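Local structure of ribosomal RNA small subunit methyltransferase E (Neisseria gonorrhoeae, 5VM8) at residues I112-S117 with K131-W136; S142-S147 with T151-L156; T173-S178 with G186-P191. The protein probably transfers the methyl group of S-adenosyl methionine to the N3 atom of a uridine in the RNA of the small ribosomal subunit, acting as a knotted SPOUT methyltransferase. All blocks are in the same frame, centred on the assembly; numbering follows the deposited sequence.

Contact 1 of 3, residues I112-S117 with K131-W136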
loop_
_atom_site.group_PDB
_atom_site.type_symbol
_atom_site.label_atom_id
_atom_site.label_comp_id
_atom_site.label_asym_id
_atom_site.label_seq_id
_atom_site.Cartn_x
_atom_site.Cartn_y
_atom_site.Cartn_z
ATOM N N ILE A 112 3.442 1.975 3.484
ATOM C CA ILE A 112 2.405 2.761 4.136
ATOM C C ILE A 112 2.691 2.795 5.635
ATOM O O ILE A 112 2.872 1.747 6.267
ATOM C CB ILE A 112 0.998 2.197 3.855
ATOM C CG1 ILE A 112 0.680 2.309 2.360
ATOM C CG2 ILE A 112 -0.041 2.933 4.693
ATOM C CD1 ILE A 112 -0.294 1.239 1.842
ATOM N N GLN A 113 2.777 4.005 6.185
ATOM C CA GLN A 113 3.060 4.242 7.598
ATOM C C GLN A 113 1.847 4.948 8.184
ATOM O O GLN A 113 1.727 6.176 8.088
ATOM C CB GLN A 113 4.342 5.063 7.778
ATOM C CG GLN A 113 4.689 5.422 9.227
ATOM C CD GLN A 113 4.946 4.211 10.105
ATOM O OE1 GLN A 113 6.048 3.646 10.107
ATOM N NE2 GLN A 113 3.923 3.793 10.850
ATOM N N PRO A 114 0.907 4.214 8.771
ATOM C CA PRO A 114 -0.225 4.871 9.437
ATOM C C PRO A 114 0.236 5.565 10.708
ATOM O O PRO A 114 1.034 5.018 11.476
ATOM C CB PRO A 114 -1.170 3.709 9.758
ATOM C CG PRO A 114 -0.256 2.522 9.899
ATOM C CD PRO A 114 0.897 2.752 8.954
ATOM N N VAL A 115 -0.289 6.764 10.946
ATOM C CA VAL A 115 0.143 7.551 12.095
ATOM C C VAL A 115 -1.064 8.162 12.778
ATOM O O VAL A 115 -2.078 8.476 12.149
ATOM C CB VAL A 115 1.142 8.697 11.779
ATOM C CG1 VAL A 115 2.400 8.188 11.114
ATOM C CG2 VAL A 115 0.471 9.802 10.991
ATOM N N ILE A 116 -0.924 8.348 14.083
ATOM C CA ILE A 116 -1.906 9.074 14.869
ATOM C C ILE A 116 -1.472 10.527 14.882
ATOM O O ILE A 116 -0.338 10.839 15.255
ATOM C CB ILE A 116 -2.007 8.530 16.298
ATOM C CG1 ILE A 116 -2.137 7.000 16.280
ATOM C CG2 ILE A 116 -3.181 9.205 16.987
ATOM C CD1 ILE A 116 -2.067 6.378 17.647
ATOM N N SER A 117 -2.330 11.400 14.388
ATOM C CA SER A 117 -2.113 12.829 14.468
ATOM C C SER A 117 -3.148 13.401 15.421
ATOM O O SER A 117 -3.980 12.684 15.980
ATOM C CB SER A 117 -2.169 13.493 13.084
ATOM O OG SER A 117 -3.490 13.585 12.596
ATOM N N LYS A 131 -6.333 -4.840 15.455
ATOM C CA LYS A 131 -7.357 -5.355 14.554
ATOM C C LYS A 131 -7.472 -4.496 13.300
ATOM O O LYS A 131 -7.667 -5.030 12.205
ATOM C CB LYS A 131 -8.702 -5.459 15.274
ATOM C CG LYS A 131 -8.708 -6.434 16.463
ATOM C CD LYS A 131 -10.153 -6.754 16.908
ATOM C CE LYS A 131 -10.212 -7.649 18.127
ATOM N NZ LYS A 131 -11.616 -7.738 18.603
ATOM N N ARG A 132 -7.328 -3.171 13.432
ATOM C CA ARG A 132 -7.369 -2.298 12.258
ATOM C C ARG A 132 -6.140 -2.496 11.377
ATOM O O ARG A 132 -6.257 -2.577 10.148
ATOM C CB ARG A 132 -7.487 -0.828 12.679
ATOM C CG ARG A 132 -8.717 -0.509 13.497
ATOM C CD ARG A 132 -9.083 0.965 13.433
ATOM N NE ARG A 132 -10.014 1.325 14.504
ATOM C CZ ARG A 132 -11.346 1.328 14.414
ATOM N NH1 ARG A 132 -11.967 0.996 13.276
ATOM N NH2 ARG A 132 -12.062 1.668 15.485
ATOM N N LEU A 133 -4.954 -2.573 11.988
ATOM C CA LEU A 133 -3.744 -2.836 11.220
ATOM C C LEU A 133 -3.892 -4.118 10.398
ATOM O O LEU A 133 -3.604 -4.135 9.194
ATOM C CB LEU A 133 -2.538 -2.923 12.171
ATOM C CG LEU A 133 -1.155 -3.020 11.520
ATOM C CD1 LEU A 133 -0.923 -1.836 10.632
ATOM C CD2 LEU A 133 -0.022 -3.117 12.559
ATOM N N ALA A 134 -4.393 -5.189 11.027
ATOM C CA ALA A 134 -4.556 -6.455 10.326
ATOM C C ALA A 134 -5.586 -6.347 9.209
ATOM O O ALA A 134 -5.409 -6.933 8.134
ATOM C CB ALA A 134 -4.954 -7.554 11.321
ATOM N N ARG A 135 -6.665 -5.593 9.432
ATOM C CA ARG A 135 -7.626 -5.392 8.355
ATOM C C ARG A 135 -7.025 -4.521 7.258
ATOM O O ARG A 135 -7.190 -4.812 6.067
ATOM C CB ARG A 135 -8.921 -4.786 8.902
ATOM C CG ARG A 135 -10.082 -4.867 7.925
ATOM C CD ARG A 135 -11.396 -4.330 8.502
ATOM N NE ARG A 135 -12.274 -3.923 7.416
ATOM C CZ ARG A 135 -12.277 -2.713 6.868
ATOM N NH1 ARG A 135 -13.088 -2.469 5.845
ATOM N NH2 ARG A 135 -11.470 -1.747 7.333
ATOM N N TRP A 136 -6.273 -3.485 7.653
ATOM C CA TRP A 136 -5.572 -2.669 6.677
ATOM C C TRP A 136 -4.596 -3.514 5.877
ATOM O O TRP A 136 -4.471 -3.344 4.658
ATOM C CB TRP A 136 -4.837 -1.532 7.369
ATOM C CG TRP A 136 -5.771 -0.541 7.963
ATOM C CD1 TRP A 136 -7.091 -0.381 7.664
ATOM C CD2 TRP A 136 -5.478 0.396 9.011
ATOM N NE1 TRP A 136 -7.628 0.618 8.436
ATOM C CE2 TRP A 136 -6.659 1.109 9.273
ATOM C CE3 TRP A 136 -4.326 0.709 9.737
ATOM C CZ2 TRP A 136 -6.724 2.113 10.218
ATOM C CZ3 TRP A 136 -4.397 1.711 10.692
ATOM C CH2 TRP A 136 -5.581 2.400 10.917
#
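With CG turned anti to its own carbonyl carbon (chi1 -68°), the Trp136 side chain leaves helix 128-147 pointing at Pro114 on strand 111-116, while Leu133, one turn earlier, carries CG anti to its backbone N (chi1 -173°), which directs its CD1 methyl toward the same proline. The six-membered ring of the indole makes the touch: its CZ3 lies 3.9 Å from CB of Pro114, and the proline approaches obliquely. Next to this, Leu133 CD1 stands 4.5 Å from CG of Pro114, a looser apolar approach. The backbones stay well apart, with 8.7 Å between the CA atoms of Pro114 and Leu133, so the side chains alone bridge strand and helix. One face of the indole is turned to its own helix, where the Arg132 carbonyl oxygen lies over the rim. That oxygen also accepts the backbone N-H of Trp136; the same chi1 that aims the ring at the strand keeps its rim over the preceding turn.

Gln113, the residue before the proline, is tied to its own strand instead: its NE2 donates to O of Pro114 at 3.2 Å along a fairly straight bond, reaching the oxygen from above the carbonyl plane, whereas the acceptor lies nearly in the plane of the amide. The same NE2 also bonds to Pro157 O, and two acceptors therefore probably fix the rotation of the amide.

Strand 111-116, helix 128-147 and the neighbouring parallel strand 159-160 form a beta-alpha-beta crossover, and the contact lies where the helix of this crossover packs on its first strand. Strand 85-90 flanks 111-116 on its other edge through backbone bonds from Gln113 and Val115. Helix 94-106 packs beside the indole with Met97 and Leu101, and Ile91 touches both Pro114 and Trp136.

Contact 2 of 3, residues S142-S147 with T151-L156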
loop_
_atom_site.group_PDB
_atom_site.type_symbol
_atom_site.label_atom_id
_atom_site.label_comp_id
_atom_site.label_asym_id
_atom_site.label_seq_id
_atom_site.Cartn_x
_atom_site.Cartn_y
_atom_site.Cartn_z
ATOM N N SER A 142 -5.268 -7.773 -0.813
ATOM C CA SER A 142 -6.280 -7.958 -1.843
ATOM C C SER A 142 -6.017 -7.058 -3.043
ATOM O O SER A 142 -6.186 -7.485 -4.194
ATOM C CB SER A 142 -7.660 -7.675 -1.262
ATOM O OG SER A 142 -8.044 -8.744 -0.422
ATOM N N ALA A 143 -5.583 -5.821 -2.790
ATOM C CA ALA A 143 -5.321 -4.890 -3.878
ATOM C C ALA A 143 -4.143 -5.350 -4.709
ATOM O O ALA A 143 -4.122 -5.124 -5.922
ATOM C CB ALA A 143 -5.079 -3.473 -3.337
ATOM N N CYS A 144 -3.186 -6.040 -4.085
ATOM C CA CYS A 144 -2.094 -6.624 -4.850
ATOM C C CYS A 144 -2.580 -7.794 -5.698
ATOM O O CYS A 144 -2.161 -7.952 -6.854
ATOM C CB CYS A 144 -0.967 -7.060 -3.916
ATOM S SG CYS A 144 -0.132 -5.654 -3.122
ATOM N N GLU A 145 -3.455 -8.622 -5.135
ATOM C CA GLU A 145 -4.026 -9.729 -5.892
ATOM C C GLU A 145 -4.774 -9.237 -7.131
ATOM O O GLU A 145 -4.684 -9.856 -8.201
ATOM C CB GLU A 145 -4.929 -10.574 -4.989
ATOM C CG GLU A 145 -4.190 -11.346 -3.886
ATOM C CD GLU A 145 -5.126 -12.109 -2.931
ATOM O OE1 GLU A 145 -6.330 -11.777 -2.854
ATOM O OE2 GLU A 145 -4.658 -13.048 -2.253
ATOM N N GLN A 146 -5.510 -8.127 -7.005
ATOM C CA GLN A 146 -6.308 -7.600 -8.111
ATOM C C GLN A 146 -5.465 -6.833 -9.140
ATOM O O GLN A 146 -5.637 -7.004 -10.352
ATOM C CB GLN A 146 -7.405 -6.682 -7.546
ATOM C CG GLN A 146 -8.197 -5.875 -8.588
ATOM C CD GLN A 146 -7.505 -4.567 -9.001
ATOM O OE1 GLN A 146 -6.904 -3.884 -8.176
ATOM N NE2 GLN A 146 -7.571 -4.237 -10.298
ATOM N N SER A 147 -4.591 -5.939 -8.678
ATOM C CA SER A 147 -3.850 -5.076 -9.586
ATOM C C SER A 147 -2.654 -5.778 -10.205
ATOM O O SER A 147 -1.993 -5.207 -11.078
ATOM C CB SER A 147 -3.354 -3.843 -8.838
ATOM O OG SER A 147 -2.361 -4.253 -7.921
ATOM N N THR A 151 4.702 -7.816 -5.375
ATOM C CA THR A 151 5.346 -7.239 -4.211
ATOM C C THR A 151 4.253 -6.589 -3.385
ATOM O O THR A 151 3.450 -5.814 -3.913
ATOM C CB THR A 151 6.404 -6.222 -4.625
ATOM O OG1 THR A 151 7.374 -6.895 -5.429
ATOM C CG2 THR A 151 7.087 -5.656 -3.398
ATOM N N VAL A 152 4.168 -6.962 -2.105
ATOM C CA VAL A 152 3.128 -6.485 -1.215
ATOM C C VAL A 152 3.719 -5.353 -0.366
ATOM O O VAL A 152 4.680 -5.605 0.378
ATOM C CB VAL A 152 2.566 -7.605 -0.327
ATOM C CG1 VAL A 152 1.597 -7.034 0.703
ATOM C CG2 VAL A 152 1.869 -8.657 -1.186
ATOM N N PRO A 153 3.243 -4.125 -0.502
ATOM C CA PRO A 153 3.752 -3.042 0.346
ATOM C C PRO A 153 3.362 -3.292 1.790
ATOM O O PRO A 153 2.223 -3.691 2.068
ATOM C CB PRO A 153 3.069 -1.779 -0.215
ATOM C CG PRO A 153 1.922 -2.259 -1.065
ATOM C CD PRO A 153 2.258 -3.666 -1.503
ATOM N N PRO A 154 4.282 -3.115 2.734
ATOM C CA PRO A 154 3.931 -3.322 4.149
ATOM C C PRO A 154 3.060 -2.194 4.678
ATOM O O PRO A 154 3.164 -1.045 4.245
ATOM C CB PRO A 154 5.292 -3.325 4.855
ATOM C CG PRO A 154 6.137 -2.407 3.996
ATOM C CD PRO A 154 5.673 -2.656 2.564
ATOM N N VAL A 155 2.169 -2.537 5.600
ATOM C CA VAL A 155 1.499 -1.538 6.429
ATOM C C VAL A 155 2.237 -1.557 7.763
ATOM O O VAL A 155 2.155 -2.530 8.518
ATOM C CB VAL A 155 0.002 -1.821 6.603
ATOM C CG1 VAL A 155 -0.664 -0.661 7.327
ATOM C CG2 VAL A 155 -0.682 -2.114 5.255
ATOM N N LEU A 156 3.006 -0.541 8.015
ATOM C CA LEU A 156 3.899 -0.528 9.166
ATOM C C LEU A 156 3.126 -0.304 10.471
ATOM O O LEU A 156 2.030 0.264 10.465
ATOM C CB LEU A 156 4.971 0.537 8.981
ATOM C CG LEU A 156 5.818 0.359 7.704
ATOM C CD1 LEU A 156 6.759 1.552 7.467
ATOM C CD2 LEU A 156 6.624 -0.935 7.737
#
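Cys144 is the residue of helix 128-147 that meets Thr151, Val152 and Pro153, just after the chain has left the helix and doubled back. Along segment 142-147, Ser142 lies in the last turns of the helix, its carbonyl accepting the backbone N-H of Gln146. Ala143 follows, its methyl turned to Val105 of helix 94-106.

Cys144 then does the work across the contact. Its SG stands anti to the carbonyl carbon (chi1 -68°) and reaches the returning loop where the backbones are nearest, the CA atoms of Cys144 and Val152 lying 6.4 Å apart. The closest approach is 3.5 Å, from SG to the CD carbon of Pro153, the ring atom bonded to the proline nitrogen. The sulfur also lies 3.7 Å from O of Thr151 and 4.1 Å from CG2 of Val152, so it nestles against three successive residues, mostly by van der Waals contact. At chi1 173° Val152 holds CG1 anti to its backbone N and CG2 beside it, and it is CG2 that meets the sulfur.

The loop belongs to the connection between helix 128-147 and strand 159-160, the helix-to-strand link of the beta-alpha-beta crossover that starts at strand 111-116, in the SPOUT domain, and its first residues lie against the last turn of the helix.

Glu145 faces the N-terminal domain: its carboxylate accepts from Tyr13 N and His33 NE2, one oxygen each. Arg11 donates to the main-chain carbonyls of Cys144 and Glu145, where its positive charge probably also suits the C-terminal end of the helix dipole.

Ser147 closes the helix. At chi1 69° its OG turns back to the preceding turn and donates to O of Ala143 at 2.8 Å, while its backbone N reaches the same oxygen from the opposite face of the carbonyl plane.

Contact 3 of 3, residues T173-S178 with G186-P191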
loop_
_atom_site.group_PDB
_atom_site.type_symbol
_atom_site.label_atom_id
_atom_site.label_comp_id
_atom_site.label_asym_id
_atom_site.label_seq_id
_atom_site.Cartn_x
_atom_site.Cartn_y
_atom_site.Cartn_z
ATOM N N THR A 173 13.217 12.718 -0.320
ATOM C CA THR A 173 12.343 13.820 -0.689
ATOM C C THR A 173 11.126 13.770 0.218
ATOM O O THR A 173 10.406 12.764 0.245
ATOM C CB THR A 173 11.958 13.723 -2.175
ATOM O OG1 THR A 173 13.106 14.056 -2.978
ATOM C CG2 THR A 173 10.809 14.684 -2.522
ATOM N N LYS A 174 10.929 14.819 0.992
ATOM C CA LYS A 174 9.994 14.824 2.113
ATOM C C LYS A 174 8.913 15.853 1.819
ATOM O O LYS A 174 9.183 17.061 1.769
ATOM C CB LYS A 174 10.731 15.103 3.421
ATOM C CG LYS A 174 11.920 14.158 3.618
ATOM C CD LYS A 174 12.575 14.314 5.011
ATOM C CE LYS A 174 13.645 15.404 5.044
ATOM N NZ LYS A 174 14.892 14.993 4.350
ATOM N N LEU A 175 7.704 15.357 1.606
ATOM C CA LEU A 175 6.584 16.114 1.087
ATOM C C LEU A 175 5.421 16.016 2.063
ATOM O O LEU A 175 5.131 14.935 2.582
ATOM C CB LEU A 175 6.178 15.558 -0.289
ATOM C CG LEU A 175 7.315 15.596 -1.314
ATOM C CD1 LEU A 175 6.831 15.119 -2.670
ATOM C CD2 LEU A 175 7.963 16.997 -1.441
ATOM N N ILE A 176 4.759 17.147 2.309
ATOM C CA ILE A 176 3.523 17.180 3.068
ATOM C C ILE A 176 2.480 17.925 2.245
ATOM O O ILE A 176 2.770 18.995 1.691
ATOM C CB ILE A 176 3.719 17.813 4.468
ATOM C CG1 ILE A 176 2.405 17.807 5.234
ATOM C CG2 ILE A 176 4.301 19.221 4.378
ATOM C CD1 ILE A 176 2.501 18.326 6.679
ATOM N N MET A 177 1.294 17.325 2.108
ATOM C CA MET A 177 0.178 17.992 1.438
ATOM C C MET A 177 -0.400 19.050 2.349
ATOM O O MET A 177 -0.991 18.745 3.386
ATOM C CB MET A 177 -0.917 17.018 1.026
ATOM C CG MET A 177 -0.505 16.082 -0.064
ATOM S SD MET A 177 -1.845 15.780 -1.240
ATOM C CE MET A 177 -2.371 17.454 -1.608
ATOM N N SER A 178 -0.235 20.291 1.951
ATOM C CA SER A 178 -0.680 21.390 2.767
ATOM C C SER A 178 -0.674 22.600 1.881
ATOM O O SER A 178 0.122 22.670 0.947
ATOM C CB SER A 178 0.258 21.611 3.970
ATOM O OG SER A 178 -0.055 22.818 4.624
ATOM N N GLY A 186 5.037 19.623 -9.050
ATOM C CA GLY A 186 5.932 19.618 -10.193
ATOM C C GLY A 186 7.103 20.564 -10.022
ATOM O O GLY A 186 8.212 20.279 -10.489
ATOM N N ASP A 187 6.895 21.668 -9.308
ATOM C CA ASP A 187 7.915 22.695 -9.109
ATOM C C ASP A 187 8.919 22.346 -8.018
ATOM O O ASP A 187 9.731 23.205 -7.677
ATOM C CB ASP A 187 7.263 24.039 -8.777
ATOM C CG ASP A 187 6.393 24.557 -9.896
ATOM O OD1 ASP A 187 6.673 24.253 -11.070
ATOM O OD2 ASP A 187 5.425 25.282 -9.601
ATOM N N ILE A 188 8.884 21.127 -7.455
ATOM C CA ILE A 188 9.837 20.742 -6.416
ATOM C C ILE A 188 11.118 20.281 -7.078
ATOM O O ILE A 188 11.122 19.857 -8.235
ATOM C CB ILE A 188 9.326 19.626 -5.472
ATOM C CG1 ILE A 188 9.467 18.264 -6.147
ATOM C CG2 ILE A 188 7.919 19.876 -4.928
ATOM C CD1 ILE A 188 9.387 17.105 -5.203
ATOM N N ARG A 189 12.220 20.417 -6.339
ATOM C CA ARG A 189 13.506 19.923 -6.801
ATOM C C ARG A 189 13.330 18.478 -7.235
ATOM O O ARG A 189 12.651 17.702 -6.561
ATOM C CB ARG A 189 14.532 20.019 -5.669
ATOM C CG ARG A 189 15.971 20.020 -6.092
ATOM C CD ARG A 189 16.922 19.645 -4.948
ATOM N NE ARG A 189 17.335 20.768 -4.101
ATOM C CZ ARG A 189 18.333 21.596 -4.380
ATOM N NH1 ARG A 189 19.023 21.449 -5.502
ATOM N NH2 ARG A 189 18.641 22.579 -3.538
ATOM N N HIS A 190 13.891 18.136 -8.391
ATOM C CA HIS A 190 13.734 16.794 -8.928
ATOM C C HIS A 190 14.181 15.776 -7.895
ATOM O O HIS A 190 15.331 15.828 -7.440
ATOM C CB HIS A 190 14.543 16.625 -10.214
ATOM C CG HIS A 190 14.148 15.421 -11.023
ATOM N ND1 HIS A 190 14.671 14.164 -10.796
ATOM C CD2 HIS A 190 13.278 15.284 -12.051
ATOM C CE1 HIS A 190 14.138 13.306 -11.647
ATOM N NE2 HIS A 190 13.290 13.960 -12.421
ATOM N N PRO A 191 13.316 14.877 -7.448
ATOM C CA PRO A 191 13.733 13.891 -6.452
ATOM C C PRO A 191 14.768 12.958 -7.050
ATOM O O PRO A 191 14.647 12.530 -8.196
ATOM C CB PRO A 191 12.438 13.155 -6.086
ATOM C CG PRO A 191 11.469 13.468 -7.199
ATOM C CD PRO A 191 11.871 14.806 -7.750
#
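Segments 173-178 and 186-191 run in roughly opposite senses, so that Thr173, at the start of its strand, faces Pro191, at the end of the loop segment. Their CA atoms are 5.9 Å apart. From there the backbones diverge: between the CA atoms of Leu175 and Ile188 the gap has grown to 9.4 Å. The first segment is a regular strand through Met177, the second an irregular loop, and side chains make the contact without hydrogen bonding between the two.

Ile188 supplies the long reach. At chi1 79° its CG1 is flanked by both the backbone N and the carbonyl carbon, and the chain then extends so that CD1 points at the strand. There it meets two residues tip to tip. CG2 of Thr173 lies 3.9 Å away from CD1 of Ile188, and the branched end of Leu175 closes on the same methyl, with CD2 at 4.0 Å and CD1 at 4.1 Å from Ile188 CD1. The single methyl thus caps a cluster of three methyls, one from the threonine and two from the leucine, all on its strand-facing side.

Thr173 divides its two branches between two partners. Its CG2, anti to the backbone N, goes to Ile188, whereas OG1 (chi1 -72°) packs obliquely against the ring of Pro191, 3.3 Å from CB. Here the hydroxyl oxygen lies snugly against ring carbon.

Strand 173-177 lies inside the parallel sheet of the methyltransferase domain, bonded through Thr173 and Leu175 to strand 195-199 and through Lys174 to Gln219 at the start of strand 219-222. The loop brings the chain from edge strand 182-184 back to strand 195-199; on the way Ile188 also touches Val221, and Pro191 rests on Trp245, just past helix 232-244.

Contacts 1 and 2 share helix 128-147, and their centres are 14 Å apart. They join directly where the loop of contact 2 runs beside the strand of contact 1: Ile112 O and Leu156 N, 2.9 Å apart, and Ile112 N and Pro154 O, 3.1 Å apart, are probable hydrogen bonds. Contact 3 stands off, its centre 24 Å from contact 1 and 25 Å from contact 2, with nearest atoms about 9 and 14 Å away. Contacts 1 and 3 nevertheless reach the same parallel sheet, on different strands. The crystal holds bound S-adenosyl methionine, which in SPOUT enzymes sits in the C-terminal trefoil knot; all three contacts lie in that methyltransferase domain.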